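Local coordinates for WbbM protein (Klebsiella pneumoniae, PDB 6U4B) that probably builds O-antigen polysaccharide as a trimeric, bifunctional glycosyltransferase that joins two different transferase modules in one chain, at residues 116-119 with 123-126; 310-315 with 566-571; 325-328 with 332-335; 457-460 with 464-467. All blocks are in the same frame, centred on the assembly; numbering follows the deposited sequence.

Contact 1 (116-119 with 123-126); sequences SEDT and VNHP
Val123 and Glu117 meet through carbon alone: the CG2 methyl of Val123 lies 3.7 Å from CG of Glu117, and the two side chains run at a slant to one another. Both methyls of Val123 also meet the backbone of the preceding loop. With CG1 anti to its backbone N (chi1 -175°), the valine sets its branches around one carbonyl, so that Ser116 O stands 3.7 Å from Val123 CG1 and 3.8 Å from CG2. A branched, apolar residue suits this buried place. Glu117 suits its half-exposed one, since its methylene lies against the valine while its extended chain carries OE1 on to a salt bridge with Lys156 and a hydrogen bond from Gln281. Farther along, Asp118 and Asn124 cross at about a right angle at the surface, their carboxylate and amide planes 68° apart. The carboxylate of Asp118 is tied within the turn: OD2 accepts from the backbone N of both Trp120 and Val122, and so is gripped twice. The bond to Trp120, two residues on, is that of an Asx turn, just ahead of strand 122-125, which pairs in parallel with strand 277-285 in the sheet of the DUF4422 region.

Contact 2 (310-315 with 566-571); sequences DNYAIS and KPWNTE
This is a buried, largely aromatic contact between Tyr312 and Ser315, at the start of helix 313-325, and Trp568, in the weakly bonded helical turn 567-570 some 250 residues later, with Lys566 just before it, in the glycosyltransferase family 8 part of the chain. Tyr312 and Trp568 form a T-shaped pair: the indole presents its edge, led by CZ2, to the face of the phenol, with the tyrosine and six-membered ring centroids 5.5 Å apart and the planes at 76°. The indole itself is held between two aliphatic carbons. On one face Ser315 CB makes a CH-pi contact, 3.8 Å from the centroid of the six-membered ring; on the other, CB of Lys566 sits 3.4 Å above the plane, toward the rim. Trp568 projects toward the helix with CG between its backbone N and carbonyl carbon (chi1 53°). A small serine suits the helix here, because it lets the flat ring come close while its OG bonds to Ser407 O. Lys566 bends twice along its chain; its NZ lies 3.5 Å from Tyr312 OH, hydrogen-bonds to Tyr561 O and makes a long, weak ion pair with Asp408, a ligand of magnesium. The lysine side chain is about 6 Å from that ion, so aromatic packing borders the metal site through Lys566, whose ammonium group may offset part of the negative charge of Asp408.

Contact 3 (325-328 with 332-335); sequences RHAD and NYDI
Asp328 and Tyr333 are joined by the single hydrogen bond between these segments: Asp328 N gives its hydrogen to Tyr333 OH, 2.7 Å away and nearly straight at 171°. The phenol oxygen is also bonded to Asp414 OD1. Since the backbone N-H can only donate, the hydroxyl accepts from one partner and probably donates to the other, so the two bonds together fix where the ring ends. A tyrosine suits the place because it spans the gap from strand to loop and finishes in a group able to do both.

Apolar packing is confined to the ring face, where Ala327 CB lies 3.5 Å from Tyr333 CE2; so small a side chain lets the loop backbone settle close to the phenol.

Two polar features complete the account. In the plane of the ring, at its edge, Asp328 O stands 3.6 Å from Tyr333 CE2, a position where the slightly positive aromatic C-H faces a carbonyl oxygen. The carboxylate of Asp328 turns elsewhere: CG is trans to the amide nitrogen (chi1 -180°), and OD1 bonds to Asn330 N in an Asx turn.

These contacts lie in the connection from helix 313-325 to strand 333-340. That strand runs between parallel partners 302-309 and 360-366, so strand 302-309, the helix and strand 333-340 make up a beta-alpha-beta crossover.

Contact 4 (457-460 with 464-467); sequences EYLQ and NMNN
The amide of Gln460 and the backbone carbonyl of Asn466 approach each other at the surface, NE2 lying 3.4 Å from Asn466 O. That oxygen stands about 2.4 Å to one side of the Gln460 amide plane. At the near end of the same side chain, Gln460 CG closes to 3.2 Å from Met465 O, so the glutamine chain lies alongside the departing backbone. Its long, polar, flexible chain suits an exposed place where methylenes can touch the loop.

The backbone makes the one clear hydrogen bond. Met465 N donates to Leu459 O, 3.2 Å away with an angle of 159° at the hydrogen, the donor tilted 21° from the carbonyl plane. Asn464 CA also meets Gln460 O at 3.3 Å in a C-H...O contact. On the buried side Met465 bends at chi3 (-68°), which swings its methyl back over Leu459; CE is tightly packed, 3.5 Å from Leu459 CB, and touches CG and both methyls too. Such a supple, unbranched side chain can mould itself to a leucine, which in turn packs on Met436 and Val440 of helix 434-441. OD1 of Asn464 and OD1 of Asn466 are hydrogen-bonded to Lys512 and Tyr515 respectively.

Asn464 has positive phi, and asparagine tolerates this left-handed conformation better than most residues other than glycine. A residue in left-handed conformation that folds the chain back onto the last turn, backed by an apolar pair, is typical of the C-terminal end of a helix, here helix 455-461.

From the N terminus, contact 1 comes first, closing a short loop just ahead of strand 122-125 in the sheet of the DUF4422 region; it lies about 49 to 51 Å, centre to centre, from the other three. These belong to the glycosyltransferase family 8 region. Contact 2 opens at the start of helix 313-325 and closes only at residues 566-571, tying that helix to a late helical turn near the magnesium site. Nested within its long loop, contact 3 bridges the far end of the same helix to strand 333-340, and contact 4, later in series, folds the exit of helix 455-461 toward strand 472-473. None of the four touches another.

Contact 1 (116-119 with 123-126)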
ATOM      1  N   SER A 116      65.195   3.359  12.743  1.00 88.79           N
ATOM      2  CA  SER A 116      65.121   2.204  13.630  1.00 89.27           C
ATOM      3  C   SER A 116      63.988   1.272  13.209  1.00 84.25           C
ATOM      4  O   SER A 116      62.823   1.682  13.151  1.00 85.34           O
ATOM      5  CB  SER A 116      64.917   2.666  15.072  1.00 91.78           C
ATOM      6  OG  SER A 116      65.592   3.882  15.327  1.00 99.26           O
ATOM      7  N   GLU A 117      64.334   0.022  12.913  1.00 80.09           N
ATOM      8  CA  GLU A 117      63.362  -1.008  12.578  1.00 88.88           C
ATOM      9  C   GLU A 117      63.225  -1.972  13.747  1.00 89.89           C
ATOM     10  O   GLU A 117      64.060  -2.012  14.654  1.00 93.01           O
ATOM     11  CB  GLU A 117      63.763  -1.756  11.300  1.00 87.41           C
ATOM     12  CG  GLU A 117      63.682  -0.902  10.041  1.00 87.00           C
ATOM     13  CD  GLU A 117      64.161  -1.622   8.795  1.00 87.10           C
ATOM     14  OE1 GLU A 117      64.549  -0.940   7.818  1.00 85.60           O
ATOM     15  OE2 GLU A 117      64.152  -2.869   8.797  1.00 88.30           O
ATOM     16  N   ASP A 118      62.143  -2.750  13.734  1.00 89.86           N
ATOM     17  CA  ASP A 118      61.903  -3.645  14.862  1.00101.54           C
ATOM     18  C   ASP A 118      62.104  -5.116  14.526  1.00111.78           C
ATOM     19  O   ASP A 118      62.879  -5.462  13.635  1.00111.85           O
ATOM     20  CB  ASP A 118      60.497  -3.460  15.422  1.00100.02           C
ATOM     21  CG  ASP A 118      59.411  -3.657  14.379  1.00 98.65           C
ATOM     22  OD1 ASP A 118      58.217  -3.480  14.716  1.00 96.83           O
ATOM     23  OD2 ASP A 118      59.751  -3.998  13.233  1.00 97.82           O
ATOM     24  N   THR A 119      61.396  -5.994  15.241  1.00123.45           N
ATOM     25  CA  THR A 119      61.537  -7.433  15.038  1.00126.62           C
ATOM     26  C   THR A 119      61.132  -7.845  13.627  1.00123.71           C
ATOM     27  O   THR A 119      61.703  -8.788  13.072  1.00123.23           O
ATOM     28  CB  THR A 119      60.710  -8.195  16.091  1.00131.90           C
ATOM     29  OG1 THR A 119      61.135  -7.807  17.409  1.00137.64           O
ATOM     30  CG2 THR A 119      60.893  -9.699  15.935  1.00134.60           C
ATOM     31  N   VAL A 123      59.254   0.302  10.447  1.00 76.57           N
ATOM     32  CA  VAL A 123      59.511   1.517  11.209  1.00 77.34           C
ATOM     33  C   VAL A 123      58.182   2.011  11.761  1.00 75.28           C
ATOM     34  O   VAL A 123      57.267   2.345  10.999  1.00 70.37           O
ATOM     35  CB  VAL A 123      60.193   2.590  10.347  1.00 75.80           C
ATOM     36  CG1 VAL A 123      60.563   3.793  11.197  1.00 68.30           C
ATOM     37  CG2 VAL A 123      61.424   2.014   9.671  1.00 77.29           C
ATOM     38  N   ASN A 124      58.071   2.049  13.085  1.00 76.90           N
ATOM     39  CA  ASN A 124      56.821   2.407  13.739  1.00 75.85           C
ATOM     40  C   ASN A 124      56.747   3.911  13.971  1.00 76.81           C
ATOM     41  O   ASN A 124      57.759   4.561  14.248  1.00 79.97           O
ATOM     42  CB  ASN A 124      56.681   1.657  15.065  1.00 75.97           C
ATOM     43  CG  ASN A 124      56.660   0.149  14.880  1.00 74.92           C
ATOM     44  OD1 ASN A 124      57.708  -0.487  14.752  1.00 76.46           O
ATOM     45  ND2 ASN A 124      55.463  -0.430  14.862  1.00 71.60           N
ATOM     46  N   HIS A 125      55.537   4.458  13.846  1.00 74.40           N
ATOM     47  CA  HIS A 125      55.245   5.849  14.135  1.00 74.94           C
ATOM     48  C   HIS A 125      53.857   5.868  14.757  1.00 73.03           C
ATOM     49  O   HIS A 125      52.970   5.129  14.304  1.00 69.09           O
ATOM     50  CB  HIS A 125      55.286   6.725  12.877  1.00 74.11           C
ATOM     51  CG  HIS A 125      55.485   8.183  13.159  1.00 79.59           C
ATOM     52  ND1 HIS A 125      54.436   9.051  13.373  1.00 79.66           N
ATOM     53  CD2 HIS A 125      56.613   8.927  13.254  1.00 83.95           C
ATOM     54  CE1 HIS A 125      54.909  10.266  13.592  1.00 83.49           C
ATOM     55  NE2 HIS A 125      56.227  10.218  13.526  1.00 84.38           N
ATOM     56  N   PRO A 126      53.645   6.678  15.803  1.00 72.72           N
ATOM     57  CA  PRO A 126      52.374   6.631  16.544  1.00 75.02           C
ATOM     58  C   PRO A 126      51.135   6.797  15.673  1.00 73.12           C
ATOM     59  O   PRO A 126      50.313   5.880  15.591  1.00 78.12           O
ATOM     60  CB  PRO A 126      52.508   7.785  17.552  1.00 79.33           C
ATOM     61  CG  PRO A 126      53.706   8.585  17.103  1.00 80.19           C
ATOM     62  CD  PRO A 126      54.601   7.616  16.411  1.00 75.35           C
TER

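Contact 2 (310-315 with 566-571)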
ATOM      1  N   ASP A 310      20.985   0.143  15.402  1.00 48.04           N
ATOM      2  CA  ASP A 310      20.094  -0.817  14.760  1.00 50.15           C
ATOM      3  C   ASP A 310      18.730  -0.859  15.439  1.00 49.84           C
ATOM      4  O   ASP A 310      17.704  -1.029  14.771  1.00 49.05           O
ATOM      5  CB  ASP A 310      20.737  -2.202  14.745  1.00 50.21           C
ATOM      6  CG  ASP A 310      19.971  -3.188  13.886  1.00 50.38           C
ATOM      7  OD1 ASP A 310      19.305  -4.082  14.449  1.00 51.60           O
ATOM      8  OD2 ASP A 310      20.014  -3.055  12.644  1.00 46.03           O
ATOM      9  N   ASN A 311      18.691  -0.692  16.764  1.00 52.24           N
ATOM     10  CA  ASN A 311      17.420  -0.754  17.476  1.00 58.51           C
ATOM     11  C   ASN A 311      16.503   0.418  17.148  1.00 55.42           C
ATOM     12  O   ASN A 311      15.295   0.323  17.385  1.00 53.97           O
ATOM     13  CB  ASN A 311      17.661  -0.830  18.984  1.00 66.21           C
ATOM     14  CG  ASN A 311      17.812  -2.258  19.474  1.00 79.79           C
ATOM     15  OD1 ASN A 311      17.109  -3.161  19.016  1.00 85.74           O
ATOM     16  ND2 ASN A 311      18.734  -2.470  20.404  1.00 82.88           N
ATOM     17  N   TYR A 312      17.038   1.514  16.609  1.00 55.04           N
ATOM     18  CA  TYR A 312      16.219   2.633  16.157  1.00 50.83           C
ATOM     19  C   TYR A 312      16.136   2.711  14.637  1.00 46.70           C
ATOM     20  O   TYR A 312      15.709   3.734  14.093  1.00 47.59           O
ATOM     21  CB  TYR A 312      16.745   3.951  16.729  1.00 51.71           C
ATOM     22  CG  TYR A 312      16.071   4.364  18.018  1.00 61.77           C
ATOM     23  CD1 TYR A 312      15.947   5.705  18.361  1.00 62.31           C
ATOM     24  CD2 TYR A 312      15.559   3.415  18.894  1.00 68.80           C
ATOM     25  CE1 TYR A 312      15.329   6.088  19.539  1.00 65.00           C
ATOM     26  CE2 TYR A 312      14.942   3.789  20.074  1.00 70.43           C
ATOM     27  CZ  TYR A 312      14.830   5.127  20.391  1.00 67.47           C
ATOM     28  OH  TYR A 312      14.215   5.504  21.566  1.00 66.93           O
ATOM     29  N   ALA A 313      16.532   1.645  13.939  1.00 39.95           N
ATOM     30  CA  ALA A 313      16.436   1.635  12.484  1.00 41.67           C
ATOM     31  C   ALA A 313      14.990   1.710  12.014  1.00 41.00           C
ATOM     32  O   ALA A 313      14.713   2.306  10.966  1.00 44.91           O
ATOM     33  CB  ALA A 313      17.113   0.384  11.918  1.00 41.61           C
ATOM     34  N   ILE A 314      14.060   1.115  12.763  1.00 38.70           N
ATOM     35  CA  ILE A 314      12.643   1.209  12.412  1.00 41.39           C
ATOM     36  C   ILE A 314      12.186   2.660  12.456  1.00 42.95           C
ATOM     37  O   ILE A 314      11.490   3.142  11.554  1.00 44.66           O
ATOM     38  CB  ILE A 314      11.798   0.323  13.344  1.00 50.44           C
ATOM     39  CG1 ILE A 314      12.183  -1.148  13.174  1.00 59.04           C
ATOM     40  CG2 ILE A 314      10.314   0.527  13.075  1.00 54.54           C
ATOM     41  CD1 ILE A 314      11.343  -2.097  13.993  1.00 63.54           C
ATOM     42  N   SER A 315      12.576   3.379  13.509  1.00 40.24           N
ATOM     43  CA  SER A 315      12.239   4.793  13.606  1.00 40.84           C
ATOM     44  C   SER A 315      12.872   5.591  12.473  1.00 41.57           C
ATOM     45  O   SER A 315      12.239   6.492  11.909  1.00 42.70           O
ATOM     46  CB  SER A 315      12.683   5.342  14.959  1.00 48.24           C
ATOM     47  OG  SER A 315      12.462   6.735  15.025  1.00 55.33           O
ATOM     48  N   LYS A 566       6.969   5.301  22.661  1.00 77.84           N
ATOM     49  CA  LYS A 566       7.274   5.426  21.243  1.00 76.19           C
ATOM     50  C   LYS A 566       6.181   4.758  20.409  1.00 77.80           C
ATOM     51  O   LYS A 566       5.632   3.730  20.817  1.00 76.44           O
ATOM     52  CB  LYS A 566       8.622   4.787  20.928  1.00 75.75           C
ATOM     53  CG  LYS A 566       9.628   4.847  22.071  1.00 77.59           C
ATOM     54  CD  LYS A 566      10.060   6.273  22.393  1.00 77.63           C
ATOM     55  CE  LYS A 566      10.842   6.890  21.248  1.00 76.39           C
ATOM     56  NZ  LYS A 566      11.712   8.010  21.699  1.00 80.15           N
ATOM     57  N   PRO A 567       5.850   5.314  19.240  1.00 76.90           N
ATOM     58  CA  PRO A 567       4.727   4.766  18.461  1.00 76.41           C
ATOM     59  C   PRO A 567       4.953   3.348  17.967  1.00 78.46           C
ATOM     60  O   PRO A 567       3.974   2.632  17.724  1.00 80.07           O
ATOM     61  CB  PRO A 567       4.596   5.753  17.293  1.00 73.12           C
ATOM     62  CG  PRO A 567       5.950   6.373  17.170  1.00 72.98           C
ATOM     63  CD  PRO A 567       6.476   6.468  18.571  1.00 76.17           C
ATOM     64  N   TRP A 568       6.203   2.909  17.817  1.00 76.42           N
ATOM     65  CA  TRP A 568       6.485   1.540  17.408  1.00 76.55           C
ATOM     66  C   TRP A 568       6.392   0.545  18.562  1.00 82.15           C
ATOM     67  O   TRP A 568       6.903  -0.574  18.441  1.00 81.72           O
ATOM     68  CB  TRP A 568       7.866   1.456  16.749  1.00 73.16           C
ATOM     69  CG  TRP A 568       8.995   2.027  17.573  1.00 71.72           C
ATOM     70  CD1 TRP A 568       9.760   1.364  18.490  1.00 75.50           C
ATOM     71  CD2 TRP A 568       9.494   3.372  17.534  1.00 68.96           C
ATOM     72  NE1 TRP A 568      10.697   2.213  19.030  1.00 76.19           N
ATOM     73  CE2 TRP A 568      10.555   3.451  18.459  1.00 72.92           C
ATOM     74  CE3 TRP A 568       9.143   4.517  16.811  1.00 66.58           C
ATOM     75  CZ2 TRP A 568      11.268   4.628  18.678  1.00 71.20           C
ATOM     76  CZ3 TRP A 568       9.852   5.686  17.031  1.00 67.05           C
ATOM     77  CH2 TRP A 568      10.901   5.733  17.958  1.00 69.48           C
ATOM     78  N   ASN A 569       5.740   0.918  19.664  1.00 86.95           N
ATOM     79  CA  ASN A 569       5.713   0.077  20.855  1.00 93.34           C
ATOM     80  C   ASN A 569       4.320  -0.082  21.453  1.00 96.12           C
ATOM     81  O   ASN A 569       3.989  -1.156  21.965  1.00 99.10           O
ATOM     82  CB  ASN A 569       6.661   0.637  21.918  1.00 94.77           C
ATOM     83  CG  ASN A 569       8.117   0.316  21.632  1.00 93.76           C
ATOM     84  OD1 ASN A 569       8.435  -0.742  21.091  1.00 95.67           O
ATOM     85  ND2 ASN A 569       9.010   1.228  22.001  1.00 92.02           N
ATOM     86  N   THR A 570       3.488   0.962  21.403  1.00 95.94           N
ATOM     87  CA  THR A 570       2.280   0.958  22.224  1.00103.90           C
ATOM     88  C   THR A 570       0.986   1.224  21.462  1.00108.74           C
ATOM     89  O   THR A 570      -0.082   0.786  21.908  1.00113.17           O
ATOM     90  CB  THR A 570       2.411   1.988  23.348  1.00104.11           C
ATOM     91  OG1 THR A 570       2.882   3.230  22.810  1.00101.84           O
ATOM     92  CG2 THR A 570       3.376   1.495  24.415  1.00106.80           C
ATOM     93  N   GLU A 571       1.061   1.967  20.350  1.00107.59           N
ATOM     94  CA  GLU A 571      -0.100   2.373  19.555  1.00106.43           C
ATOM     95  C   GLU A 571      -0.928   3.445  20.258  1.00 99.50           C
ATOM     96  O   GLU A 571      -1.469   4.345  19.606  1.00 95.86           O
ATOM     97  CB  GLU A 571      -0.974   1.160  19.200  1.00113.27           C
ATOM     98  CG  GLU A 571      -2.458   1.466  19.036  1.00119.28           C
ATOM     99  CD  GLU A 571      -3.307   0.212  18.965  1.00127.24           C
ATOM    100  OE1 GLU A 571      -2.805  -0.869  19.337  1.00130.55           O
ATOM    101  OE2 GLU A 571      -4.476   0.305  18.533  1.00129.52           O
TER

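Contact 3 (325-328 with 332-335)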
ATOM      1  N   ARG A 325       8.138  11.372   1.328  1.00 50.26           N
ATOM      2  CA  ARG A 325       6.741  11.611   0.972  1.00 55.27           C
ATOM      3  C   ARG A 325       6.416  13.096   0.882  1.00 50.74           C
ATOM      4  O   ARG A 325       5.501  13.483   0.149  1.00 47.07           O
ATOM      5  CB  ARG A 325       5.823  10.921   1.973  1.00 64.68           C
ATOM      6  CG  ARG A 325       5.891   9.398   1.909  1.00 77.96           C
ATOM      7  CD  ARG A 325       4.932   8.738   2.886  1.00 86.51           C
ATOM      8  NE  ARG A 325       3.543   8.864   2.459  1.00 91.66           N
ATOM      9  CZ  ARG A 325       2.716   9.819   2.875  1.00 92.99           C
ATOM     10  NH1 ARG A 325       1.467   9.853   2.431  1.00 94.82           N
ATOM     11  NH2 ARG A 325       3.135  10.738   3.734  1.00 90.18           N
ATOM     12  N   HIS A 326       7.168  13.938   1.589  1.00 49.83           N
ATOM     13  CA  HIS A 326       6.979  15.382   1.567  1.00 50.96           C
ATOM     14  C   HIS A 326       8.079  16.098   0.793  1.00 54.03           C
ATOM     15  O   HIS A 326       8.217  17.318   0.911  1.00 56.97           O
ATOM     16  CB  HIS A 326       6.888  15.924   2.995  1.00 50.96           C
ATOM     17  CG  HIS A 326       5.688  15.435   3.747  1.00 51.73           C
ATOM     18  ND1 HIS A 326       4.451  16.037   3.647  1.00 53.05           N
ATOM     19  CD2 HIS A 326       5.533  14.398   4.604  1.00 51.28           C
ATOM     20  CE1 HIS A 326       3.588  15.395   4.413  1.00 52.42           C
ATOM     21  NE2 HIS A 326       4.219  14.396   5.004  1.00 54.58           N
ATOM     22  N   ALA A 327       8.855  15.365  -0.002  1.00 53.32           N
ATOM     23  CA  ALA A 327       9.947  15.962  -0.756  1.00 55.47           C
ATOM     24  C   ALA A 327       9.420  16.735  -1.958  1.00 62.53           C
ATOM     25  O   ALA A 327       8.431  16.344  -2.587  1.00 67.37           O
ATOM     26  CB  ALA A 327      10.920  14.878  -1.221  1.00 55.72           C
ATOM     27  N   ASP A 328      10.088  17.843  -2.276  1.00 59.40           N
ATOM     28  CA  ASP A 328       9.787  18.593  -3.486  1.00 57.74           C
ATOM     29  C   ASP A 328      10.396  17.875  -4.682  1.00 58.72           C
ATOM     30  O   ASP A 328      11.573  17.501  -4.658  1.00 55.83           O
ATOM     31  CB  ASP A 328      10.333  20.018  -3.377  1.00 62.24           C
ATOM     32  CG  ASP A 328      10.045  20.862  -4.615  1.00 72.04           C
ATOM     33  OD1 ASP A 328       9.355  20.383  -5.542  1.00 75.00           O
ATOM     34  OD2 ASP A 328      10.513  22.019  -4.656  1.00 75.65           O
ATOM     35  N   ASN A 332      16.660  18.195  -4.647  1.00 57.63           N
ATOM     36  CA  ASN A 332      17.430  17.000  -4.346  1.00 51.39           C
ATOM     37  C   ASN A 332      17.641  16.901  -2.842  1.00 48.92           C
ATOM     38  O   ASN A 332      17.685  17.913  -2.137  1.00 47.85           O
ATOM     39  CB  ASN A 332      18.777  17.012  -5.068  1.00 51.56           C
ATOM     40  CG  ASN A 332      18.629  17.057  -6.571  1.00 54.85           C
ATOM     41  OD1 ASN A 332      17.667  16.527  -7.127  1.00 56.38           O
ATOM     42  ND2 ASN A 332      19.582  17.693  -7.242  1.00 56.68           N
ATOM     43  N   TYR A 333      17.759  15.670  -2.350  1.00 48.17           N
ATOM     44  CA  TYR A 333      17.856  15.416  -0.918  1.00 46.09           C
ATOM     45  C   TYR A 333      19.023  14.476  -0.655  1.00 48.18           C
ATOM     46  O   TYR A 333      19.028  13.335  -1.131  1.00 45.65           O
ATOM     47  CB  TYR A 333      16.544  14.841  -0.374  1.00 43.46           C
ATOM     48  CG  TYR A 333      15.391  15.821  -0.460  1.00 44.09           C
ATOM     49  CD1 TYR A 333      14.977  16.540   0.654  1.00 44.39           C
ATOM     50  CD2 TYR A 333      14.726  16.037  -1.664  1.00 41.58           C
ATOM     51  CE1 TYR A 333      13.927  17.441   0.574  1.00 47.68           C
ATOM     52  CE2 TYR A 333      13.682  16.936  -1.754  1.00 44.94           C
ATOM     53  CZ  TYR A 333      13.284  17.633  -0.632  1.00 48.63           C
ATOM     54  OH  TYR A 333      12.240  18.526  -0.724  1.00 46.61           O
ATOM     55  N   ASP A 334      20.003  14.962   0.101  1.00 48.36           N
ATOM     56  CA  ASP A 334      21.256  14.266   0.390  1.00 41.64           C
ATOM     57  C   ASP A 334      21.187  13.802   1.843  1.00 42.41           C
ATOM     58  O   ASP A 334      21.557  14.535   2.763  1.00 43.04           O
ATOM     59  CB  ASP A 334      22.443  15.200   0.133  1.00 42.65           C
ATOM     60  CG  ASP A 334      23.798  14.534   0.355  1.00 42.81           C
ATOM     61  OD1 ASP A 334      23.860  13.385   0.843  1.00 40.16           O
ATOM     62  OD2 ASP A 334      24.817  15.179   0.032  1.00 42.85           O
ATOM     63  N   ILE A 335      20.706  12.580   2.046  1.00 40.17           N
ATOM     64  CA  ILE A 335      20.508  12.028   3.381  1.00 39.97           C
ATOM     65  C   ILE A 335      21.730  11.203   3.753  1.00 45.46           C
ATOM     66  O   ILE A 335      22.159  10.331   2.987  1.00 43.02           O
ATOM     67  CB  ILE A 335      19.229  11.179   3.454  1.00 37.63           C
ATOM     68  CG1 ILE A 335      18.025  11.973   2.941  1.00 40.63           C
ATOM     69  CG2 ILE A 335      18.990  10.713   4.878  1.00 32.98           C
ATOM     70  CD1 ILE A 335      16.711  11.223   3.029  1.00 37.40           C
TER

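Contact 4 (457-460 with 464-467)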
ATOM      1  N   GLU A 457      19.372  28.348  37.407  1.00 58.53           N
ATOM      2  CA  GLU A 457      20.729  28.655  37.844  1.00 61.14           C
ATOM      3  C   GLU A 457      21.754  27.840  37.060  1.00 59.75           C
ATOM      4  O   GLU A 457      22.831  28.345  36.718  1.00 62.93           O
ATOM      5  CB  GLU A 457      20.878  28.401  39.344  1.00 69.07           C
ATOM      6  CG  GLU A 457      22.150  28.989  39.929  1.00 79.29           C
ATOM      7  CD  GLU A 457      22.468  28.446  41.306  1.00 86.26           C
ATOM      8  OE1 GLU A 457      21.524  28.211  42.090  1.00 89.76           O
ATOM      9  OE2 GLU A 457      23.666  28.244  41.599  1.00 87.70           O
ATOM     10  N   TYR A 458      21.433  26.577  36.766  1.00 59.86           N
ATOM     11  CA  TYR A 458      22.332  25.735  35.978  1.00 54.37           C
ATOM     12  C   TYR A 458      22.580  26.330  34.598  1.00 53.16           C
ATOM     13  O   TYR A 458      23.717  26.332  34.109  1.00 49.00           O
ATOM     14  CB  TYR A 458      21.751  24.324  35.860  1.00 50.53           C
ATOM     15  CG  TYR A 458      22.458  23.421  34.868  1.00 50.99           C
ATOM     16  CD1 TYR A 458      23.671  22.823  35.185  1.00 52.83           C
ATOM     17  CD2 TYR A 458      21.901  23.152  33.622  1.00 49.97           C
ATOM     18  CE1 TYR A 458      24.317  21.990  34.284  1.00 51.71           C
ATOM     19  CE2 TYR A 458      22.539  22.320  32.713  1.00 46.53           C
ATOM     20  CZ  TYR A 458      23.749  21.743  33.050  1.00 49.79           C
ATOM     21  OH  TYR A 458      24.391  20.915  32.154  1.00 47.98           O
ATOM     22  N   LEU A 459      21.530  26.849  33.960  1.00 49.93           N
ATOM     23  CA  LEU A 459      21.687  27.438  32.637  1.00 54.05           C
ATOM     24  C   LEU A 459      22.557  28.690  32.684  1.00 55.05           C
ATOM     25  O   LEU A 459      23.368  28.925  31.781  1.00 55.15           O
ATOM     26  CB  LEU A 459      20.316  27.755  32.037  1.00 56.14           C
ATOM     27  CG  LEU A 459      19.391  26.571  31.732  1.00 56.74           C
ATOM     28  CD1 LEU A 459      18.309  26.967  30.733  1.00 51.85           C
ATOM     29  CD2 LEU A 459      20.171  25.360  31.244  1.00 41.51           C
ATOM     30  N   GLN A 460      22.411  29.502  33.734  1.00 54.50           N
ATOM     31  CA  GLN A 460      23.168  30.748  33.808  1.00 58.38           C
ATOM     32  C   GLN A 460      24.623  30.513  34.198  1.00 59.28           C
ATOM     33  O   GLN A 460      25.523  31.166  33.658  1.00 58.72           O
ATOM     34  CB  GLN A 460      22.508  31.711  34.796  1.00 65.34           C
ATOM     35  CG  GLN A 460      21.528  32.676  34.152  1.00 68.51           C
ATOM     36  CD  GLN A 460      21.117  33.794  35.084  1.00 75.66           C
ATOM     37  OE1 GLN A 460      20.552  33.554  36.150  1.00 76.12           O
ATOM     38  NE2 GLN A 460      21.407  35.028  34.687  1.00 80.09           N
ATOM     39  N   ASN A 464      26.551  29.379  30.974  1.00 61.52           N
ATOM     40  CA  ASN A 464      26.920  30.771  30.701  1.00 61.47           C
ATOM     41  C   ASN A 464      25.949  31.428  29.722  1.00 60.04           C
ATOM     42  O   ASN A 464      26.348  32.108  28.776  1.00 60.53           O
ATOM     43  CB  ASN A 464      28.357  30.870  30.189  1.00 68.38           C
ATOM     44  CG  ASN A 464      29.359  30.267  31.152  1.00 77.30           C
ATOM     45  OD1 ASN A 464      29.995  29.257  30.853  1.00 81.96           O
ATOM     46  ND2 ASN A 464      29.506  30.886  32.317  1.00 80.98           N
ATOM     47  N   MET A 465      24.657  31.220  29.957  1.00 56.99           N
ATOM     48  CA  MET A 465      23.592  31.840  29.176  1.00 55.51           C
ATOM     49  C   MET A 465      22.962  32.932  30.034  1.00 59.91           C
ATOM     50  O   MET A 465      22.310  32.634  31.040  1.00 58.76           O
ATOM     51  CB  MET A 465      22.555  30.801  28.750  1.00 51.72           C
ATOM     52  CG  MET A 465      23.113  29.678  27.890  1.00 51.08           C
ATOM     53  SD  MET A 465      21.826  28.605  27.219  1.00 58.27           S
ATOM     54  CE  MET A 465      21.240  27.818  28.706  1.00 51.70           C
ATOM     55  N   ASN A 466      23.169  34.197  29.652  1.00 67.92           N
ATOM     56  CA  ASN A 466      22.592  35.285  30.438  1.00 73.20           C
ATOM     57  C   ASN A 466      21.070  35.213  30.449  1.00 67.45           C
ATOM     58  O   ASN A 466      20.437  35.584  31.444  1.00 61.01           O
ATOM     59  CB  ASN A 466      23.072  36.642  29.915  1.00 84.11           C
ATOM     60  CG  ASN A 466      22.364  37.076  28.647  1.00 95.97           C
ATOM     61  OD1 ASN A 466      22.841  36.816  27.542  1.00 97.80           O
ATOM     62  ND2 ASN A 466      21.236  37.781  28.800  1.00105.70           N
ATOM     63  N   ASN A 467      20.470  34.697  29.381  1.00 66.13           N
ATOM     64  CA  ASN A 467      19.021  34.522  29.300  1.00 64.48           C
ATOM     65  C   ASN A 467      18.694  33.043  29.139  1.00 60.04           C
ATOM     66  O   ASN A 467      18.709  32.517  28.010  1.00 54.03           O
ATOM     67  CB  ASN A 467      18.450  35.339  28.145  1.00 71.03           C
ATOM     68  CG  ASN A 467      16.940  35.290  28.092  1.00 77.56           C
ATOM     69  OD1 ASN A 467      16.287  34.830  29.031  1.00 78.13           O
ATOM     70  ND2 ASN A 467      16.373  35.768  26.993  1.00 80.91           N
TER